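Local coordinates for predicted ATPase of the ABC class (Vibrio vulnificus, PDB 5D6A), which binds the ATP analogue AMP-PNP and, as an ABC-class ATPase, probably hydrolyses ATP, at residues L206-R218 with P287-S299. Sequence-based numbering, arbitrary orientation.
Unlike the reference sequence in segment 287-299: Gly288 (reference Ser). With ANP (phosphoaminophosphonic acid-adenylate ester), chain C.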
loop_
_atom_site.group_PDB
_atom_site.type_symbol
_atom_site.label_atom_id
_atom_site.label_comp_id
_atom_site.label_asym_id
_atom_site.label_seq_id
_atom_site.Cartn_x
_atom_site.Cartn_y
_atom_site.Cartn_z
ATOM N N LEU A 206 10.099 -21.468 -24.497
ATOM C CA LEU A 206 10.472 -20.812 -23.246
ATOM C C LEU A 206 9.463 -19.741 -22.858
ATOM O O LEU A 206 8.797 -19.172 -23.719
ATOM C CB LEU A 206 11.846 -20.152 -23.396
ATOM C CG LEU A 206 13.012 -21.050 -23.804
ATOM C CD1 LEU A 206 14.271 -20.215 -23.983
ATOM C CD2 LEU A 206 13.234 -22.156 -22.784
ATOM N N VAL A 207 9.356 -19.477 -21.557
ATOM C CA VAL A 207 8.464 -18.426 -21.046
ATOM C C VAL A 207 9.267 -17.274 -20.446
ATOM O O VAL A 207 8.718 -16.207 -20.182
ATOM C CB VAL A 207 7.456 -18.948 -19.999
ATOM C CG1 VAL A 207 6.531 -19.962 -20.638
ATOM C CG2 VAL A 207 8.160 -19.547 -18.789
ATOM N N SER A 208 10.561 -17.503 -20.230
ATOM C CA SER A 208 11.445 -16.480 -19.677
ATOM C C SER A 208 12.905 -16.858 -19.925
ATOM O O SER A 208 13.231 -18.032 -20.109
ATOM C CB SER A 208 11.192 -16.300 -18.176
ATOM O OG SER A 208 11.942 -15.213 -17.657
ATOM N N PHE A 209 13.776 -15.853 -19.927
ATOM C CA PHE A 209 15.201 -16.057 -20.163
ATOM C C PHE A 209 16.055 -15.103 -19.328
ATOM O O PHE A 209 15.954 -13.887 -19.475
ATOM C CB PHE A 209 15.515 -15.869 -21.646
ATOM C CG PHE A 209 16.981 -15.904 -21.967
ATOM C CD1 PHE A 209 17.643 -17.113 -22.133
ATOM C CD2 PHE A 209 17.699 -14.726 -22.119
ATOM C CE1 PHE A 209 18.994 -17.146 -22.434
ATOM C CE2 PHE A 209 19.049 -14.752 -22.420
ATOM C CZ PHE A 209 19.699 -15.964 -22.578
ATOM N N VAL A 210 16.898 -15.669 -18.464
ATOM C CA VAL A 210 17.788 -14.887 -17.605
ATOM C C VAL A 210 19.225 -15.066 -18.081
ATOM O O VAL A 210 19.864 -16.080 -17.793
ATOM C CB VAL A 210 17.683 -15.320 -16.129
ATOM C CG1 VAL A 210 18.588 -14.465 -15.255
ATOM C CG2 VAL A 210 16.246 -15.223 -15.646
ATOM N N ALA A 211 19.730 -14.075 -18.805
ATOM C CA ALA A 211 21.086 -14.119 -19.342
ATOM C C ALA A 211 22.153 -14.217 -18.248
ATOM O O ALA A 211 21.995 -13.653 -17.164
ATOM C CB ALA A 211 21.339 -12.887 -20.200
ATOM N N ASN A 212 23.230 -14.943 -18.536
ATOM C CA ASN A 212 24.343 -15.051 -17.594
ATOM C C ASN A 212 25.040 -13.701 -17.492
ATOM O O ASN A 212 25.268 -13.036 -18.502
ATOM C CB ASN A 212 25.347 -16.130 -18.024
ATOM C CG ASN A 212 24.827 -17.542 -17.812
ATOM O OD1 ASN A 212 23.840 -17.758 -17.109
ATOM N ND2 ASN A 212 25.506 -18.514 -18.403
ATOM N N GLY A 213 25.373 -13.302 -16.269
ATOM C CA GLY A 213 26.022 -12.019 -16.026
ATOM C C GLY A 213 25.030 -10.965 -15.564
ATOM O O GLY A 213 25.396 -9.804 -15.370
ATOM N N SER A 214 23.771 -11.367 -15.390
ATOM C CA SER A 214 22.735 -10.448 -14.940
ATOM C C SER A 214 22.874 -10.180 -13.449
ATOM O O SER A 214 23.366 -11.025 -12.699
ATOM C CB SER A 214 21.338 -11.032 -15.201
ATOM O OG SER A 214 21.095 -11.227 -16.580
ATOM N N ILE A 215 22.443 -8.995 -13.031
ATOM C CA ILE A 215 22.444 -8.617 -11.627
ATOM C C ILE A 215 20.974 -8.489 -11.236
ATOM O O ILE A 215 20.299 -7.526 -11.605
ATOM C CB ILE A 215 23.224 -7.316 -11.379
ATOM C CG1 ILE A 215 24.679 -7.497 -11.819
ATOM C CG2 ILE A 215 23.179 -6.940 -9.906
ATOM C CD1 ILE A 215 25.554 -6.284 -11.585
ATOM N N LEU A 216 20.488 -9.484 -10.498
ATOM C CA LEU A 216 19.083 -9.554 -10.093
ATOM C C LEU A 216 18.697 -8.703 -8.867
ATOM O O LEU A 216 17.725 -7.953 -8.930
ATOM C CB LEU A 216 18.693 -11.018 -9.852
ATOM C CG LEU A 216 19.051 -12.001 -10.974
ATOM C CD1 LEU A 216 18.617 -13.413 -10.612
ATOM C CD2 LEU A 216 18.438 -11.577 -12.295
ATOM N N PRO A 217 19.452 -8.806 -7.753
ATOM C CA PRO A 217 19.074 -8.038 -6.558
ATOM C C PRO A 217 19.182 -6.525 -6.720
ATOM O O PRO A 217 20.083 -6.041 -7.411
ATOM C CB PRO A 217 20.082 -8.514 -5.510
ATOM C CG PRO A 217 21.283 -8.873 -6.305
ATOM C CD PRO A 217 20.740 -9.497 -7.561
ATOM N N ARG A 218 18.269 -5.796 -6.073
ATOM C CA ARG A 218 18.260 -4.339 -6.123
ATOM C C ARG A 218 19.007 -3.832 -4.896
ATOM O O ARG A 218 19.310 -4.615 -3.998
ATOM C CB ARG A 218 16.827 -3.790 -6.146
ATOM C CG ARG A 218 15.852 -4.536 -7.056
ATOM C CD ARG A 218 16.467 -4.980 -8.379
ATOM N NE ARG A 218 16.962 -3.888 -9.206
ATOM C CZ ARG A 218 17.736 -4.053 -10.277
ATOM N NH1 ARG A 218 18.144 -5.265 -10.641
ATOM N NH2 ARG A 218 18.132 -2.998 -10.976
ATOM N N PRO A 287 20.243 0.131 -20.118
ATOM C CA PRO A 287 21.560 -0.483 -19.973
ATOM C C PRO A 287 22.145 -0.258 -18.581
ATOM O O PRO A 287 21.878 0.769 -17.954
ATOM C CB PRO A 287 22.406 0.240 -21.029
ATOM C CG PRO A 287 21.429 0.765 -22.020
ATOM C CD PRO A 287 20.203 1.096 -21.233
ATOM N N GLY A 288 22.922 -1.226 -18.105
ATOM C CA GLY A 288 23.549 -1.144 -16.788
ATOM C C GLY A 288 22.604 -1.445 -15.638
ATOM O O GLY A 288 23.033 -1.538 -14.485
ATOM N N ASP A 289 21.317 -1.607 -15.951
ATOM C CA ASP A 289 20.305 -1.888 -14.938
ATOM C C ASP A 289 20.507 -3.243 -14.272
ATOM O O ASP A 289 20.105 -3.435 -13.123
ATOM C CB ASP A 289 18.917 -1.875 -15.569
ATOM C CG ASP A 289 17.834 -2.252 -14.586
ATOM O OD1 ASP A 289 17.735 -1.609 -13.520
ATOM O OD2 ASP A 289 17.067 -3.187 -14.885
ATOM N N GLY A 290 21.102 -4.180 -15.008
ATOM C CA GLY A 290 21.338 -5.527 -14.504
ATOM C C GLY A 290 20.317 -6.527 -15.022
ATOM O O GLY A 290 20.559 -7.734 -14.996
ATOM N N ARG A 291 19.175 -6.026 -15.497
ATOM C CA ARG A 291 18.103 -6.877 -16.016
ATOM C C ARG A 291 17.821 -6.654 -17.506
ATOM O O ARG A 291 16.940 -7.307 -18.068
ATOM C CB ARG A 291 16.819 -6.610 -15.225
ATOM C CG ARG A 291 16.921 -6.928 -13.742
ATOM C CD ARG A 291 15.751 -6.352 -12.958
ATOM N NE ARG A 291 15.776 -4.888 -12.964
ATOM C CZ ARG A 291 14.915 -4.106 -12.316
ATOM N NH1 ARG A 291 13.934 -4.627 -11.586
ATOM N NH2 ARG A 291 15.044 -2.785 -12.395
ATOM N N GLU A 292 18.570 -5.756 -18.150
ATOM C CA GLU A 292 18.325 -5.446 -19.571
ATOM C C GLU A 292 18.491 -6.627 -20.543
ATOM O O GLU A 292 18.226 -6.484 -21.732
ATOM C CB GLU A 292 19.154 -4.239 -20.061
ATOM C CG GLU A 292 20.668 -4.424 -20.172
ATOM C CD GLU A 292 21.399 -4.396 -18.844
ATOM O OE1 GLU A 292 20.756 -4.546 -17.781
ATOM O OE2 GLU A 292 22.636 -4.221 -18.869
ATOM N N TYR A 293 18.954 -7.773 -20.053
ATOM C CA TYR A 293 19.063 -8.951 -20.910
ATOM C C TYR A 293 18.256 -10.110 -20.337
ATOM O O TYR A 293 18.600 -11.281 -20.513
ATOM C CB TYR A 293 20.521 -9.321 -21.193
ATOM C CG TYR A 293 21.165 -8.375 -22.178
ATOM C CD1 TYR A 293 20.914 -8.496 -23.542
ATOM C CD2 TYR A 293 22.018 -7.360 -21.754
ATOM C CE1 TYR A 293 21.491 -7.633 -24.458
ATOM C CE2 TYR A 293 22.605 -6.491 -22.664
ATOM C CZ TYR A 293 22.336 -6.632 -24.015
ATOM O OH TYR A 293 22.912 -5.778 -24.930
ATOM N N ILE A 294 17.167 -9.755 -19.657
ATOM C CA ILE A 294 16.236 -10.723 -19.102
ATOM C C ILE A 294 14.891 -10.430 -19.755
ATOM O O ILE A 294 14.431 -9.291 -19.740
ATOM C CB ILE A 294 16.077 -10.601 -17.574
ATOM C CG1 ILE A 294 17.439 -10.638 -16.874
ATOM C CG2 ILE A 294 15.194 -11.726 -17.050
ATOM C CD1 ILE A 294 17.356 -10.514 -15.366
ATOM N N VAL A 295 14.279 -11.452 -20.345
ATOM C CA VAL A 295 12.976 -11.298 -20.987
ATOM C C VAL A 295 11.997 -12.340 -20.457
ATOM O O VAL A 295 12.394 -13.433 -20.051
ATOM C CB VAL A 295 13.065 -11.402 -22.527
ATOM C CG1 VAL A 295 13.825 -10.214 -23.096
ATOM C CG2 VAL A 295 13.707 -12.717 -22.947
ATOM N N THR A 296 10.718 -11.987 -20.461
ATOM C CA THR A 296 9.670 -12.870 -19.981
ATOM C C THR A 296 8.399 -12.654 -20.796
ATOM O O THR A 296 8.183 -11.586 -21.364
ATOM C CB THR A 296 9.361 -12.604 -18.492
ATOM O OG1 THR A 296 10.556 -12.745 -17.716
ATOM C CG2 THR A 296 8.309 -13.565 -17.966
ATOM N N ASP A 297 7.577 -13.693 -20.864
ATOM C CA ASP A 297 6.309 -13.625 -21.559
ATOM C C ASP A 297 5.620 -12.312 -21.168
ATOM O O ASP A 297 5.419 -12.042 -19.985
ATOM C CB ASP A 297 5.463 -14.835 -21.156
ATOM C CG ASP A 297 4.128 -14.883 -21.851
ATOM O OD1 ASP A 297 3.650 -13.843 -22.360
ATOM O OD2 ASP A 297 3.547 -15.979 -21.871
ATOM N N GLY A 298 5.274 -11.505 -22.168
ATOM C CA GLY A 298 4.649 -10.201 -21.947
ATOM C C GLY A 298 3.346 -10.214 -21.168
ATOM O O GLY A 298 3.005 -9.229 -20.513
ATOM N N SER A 299 2.620 -11.329 -21.232
ATOM C CA SER A 299 1.331 -11.458 -20.546
ATOM C C SER A 299 1.422 -12.070 -19.143
ATOM O O SER A 299 0.402 -12.228 -18.471
ATOM C CB SER A 299 0.385 -12.303 -21.398
ATOM O OG SER A 299 0.923 -13.597 -21.615
HETATM P PG ANP C . 11.114 -15.629 -0.633
HETATM O O1G ANP C . 10.815 -15.886 -2.089
HETATM O O2G ANP C . 10.164 -14.650 0.018
HETATM O O3G ANP C . 11.336 -16.905 0.143
HETATM P PB ANP C . 14.167 -15.630 -0.339
HETATM O O1B ANP C . 14.359 -16.668 -1.404
HETATM O O2B ANP C . 14.131 -16.099 1.097
HETATM N N3B ANP C . 12.656 -14.789 -0.646
HETATM P PA ANP C . 15.255 -13.144 -1.110
HETATM O O1A ANP C . 15.643 -13.158 -2.564
HETATM O O2A ANP C . 13.910 -12.585 -0.719
HETATM O O3A ANP C . 15.413 -14.624 -0.497
HETATM O "O5'" ANP C . 16.365 -12.330 -0.287
HETATM C "C5'" ANP C . 17.744 -12.645 -0.422
HETATM C "C4'" ANP C . 18.592 -11.442 -0.032
HETATM O "O4'" ANP C . 19.874 -11.566 -0.651
HETATM C "C3'" ANP C . 18.009 -10.116 -0.500
HETATM O "O3'" ANP C . 18.263 -9.094 0.474
HETATM C "C2'" ANP C . 18.727 -9.825 -1.799
HETATM O "O2'" ANP C . 18.929 -8.421 -1.993
HETATM C "C1'" ANP C . 20.045 -10.583 -1.673
HETATM N N9 ANP C . 20.428 -11.243 -2.945
HETATM C C8 ANP C . 19.631 -11.980 -3.748
HETATM N N7 ANP C . 20.325 -12.421 -4.829
HETATM C C5 ANP C . 21.586 -11.968 -4.720
HETATM C C6 ANP C . 22.832 -12.065 -5.515
HETATM N N6 ANP C . 22.861 -12.762 -6.673
HETATM N N1 ANP C . 23.936 -11.439 -5.044
HETATM C C2 ANP C . 23.924 -10.741 -3.888
HETATM N N3 ANP C . 22.819 -10.616 -3.123
HETATM C C4 ANP C . 21.647 -11.195 -3.478
HETATM O O HOH W 1 20.507 -8.700 -17.668
#
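Arg218 lays its guanidinium flat on that of Arg291, centres 3.5 Å apart and planes 18° from parallel, and Asp289 ties the two like charges together. Arg291 grips the carboxylate side-on, NE to OD2 and NH2 to OD1. Bent at chi2 and chi3, the Arg218 chain brings NH2 to Asp289 twice: in a salt bridge to OD1 (2.9 Å), guanidinium and carboxylate planes 45° apart, and in a nearly straight bond to the backbone O. Gln123 also bonds OD1. Asp224 pairs with Arg291 NH1, and the two carboxylates probably offset the charge of the stacked guanidinium groups. A water joins Ser214 OG, Gly290 O and Tyr293 N. Beyond it the two segments pair as antiparallel strands, Phe209 and Val295 exchanging both backbone bonds. On one face Ile294 lies alongside Val210 and meets Leu216 at about a right angle, CD1 to CD2; farther along, Ser208 OG and Thr296 OG1 share a hydrogen bond (2.8 Å). Phe209 and Val295 occupy the other face. Pro217 packs on the AMP-PNP adenine. Strand 294-296 edges a four-stranded antiparallel sheet, strand 249-257 flanks 206-211 on its far side, and helix 271-280, following the probable Walker A loop, covers Ser208 and Leu216.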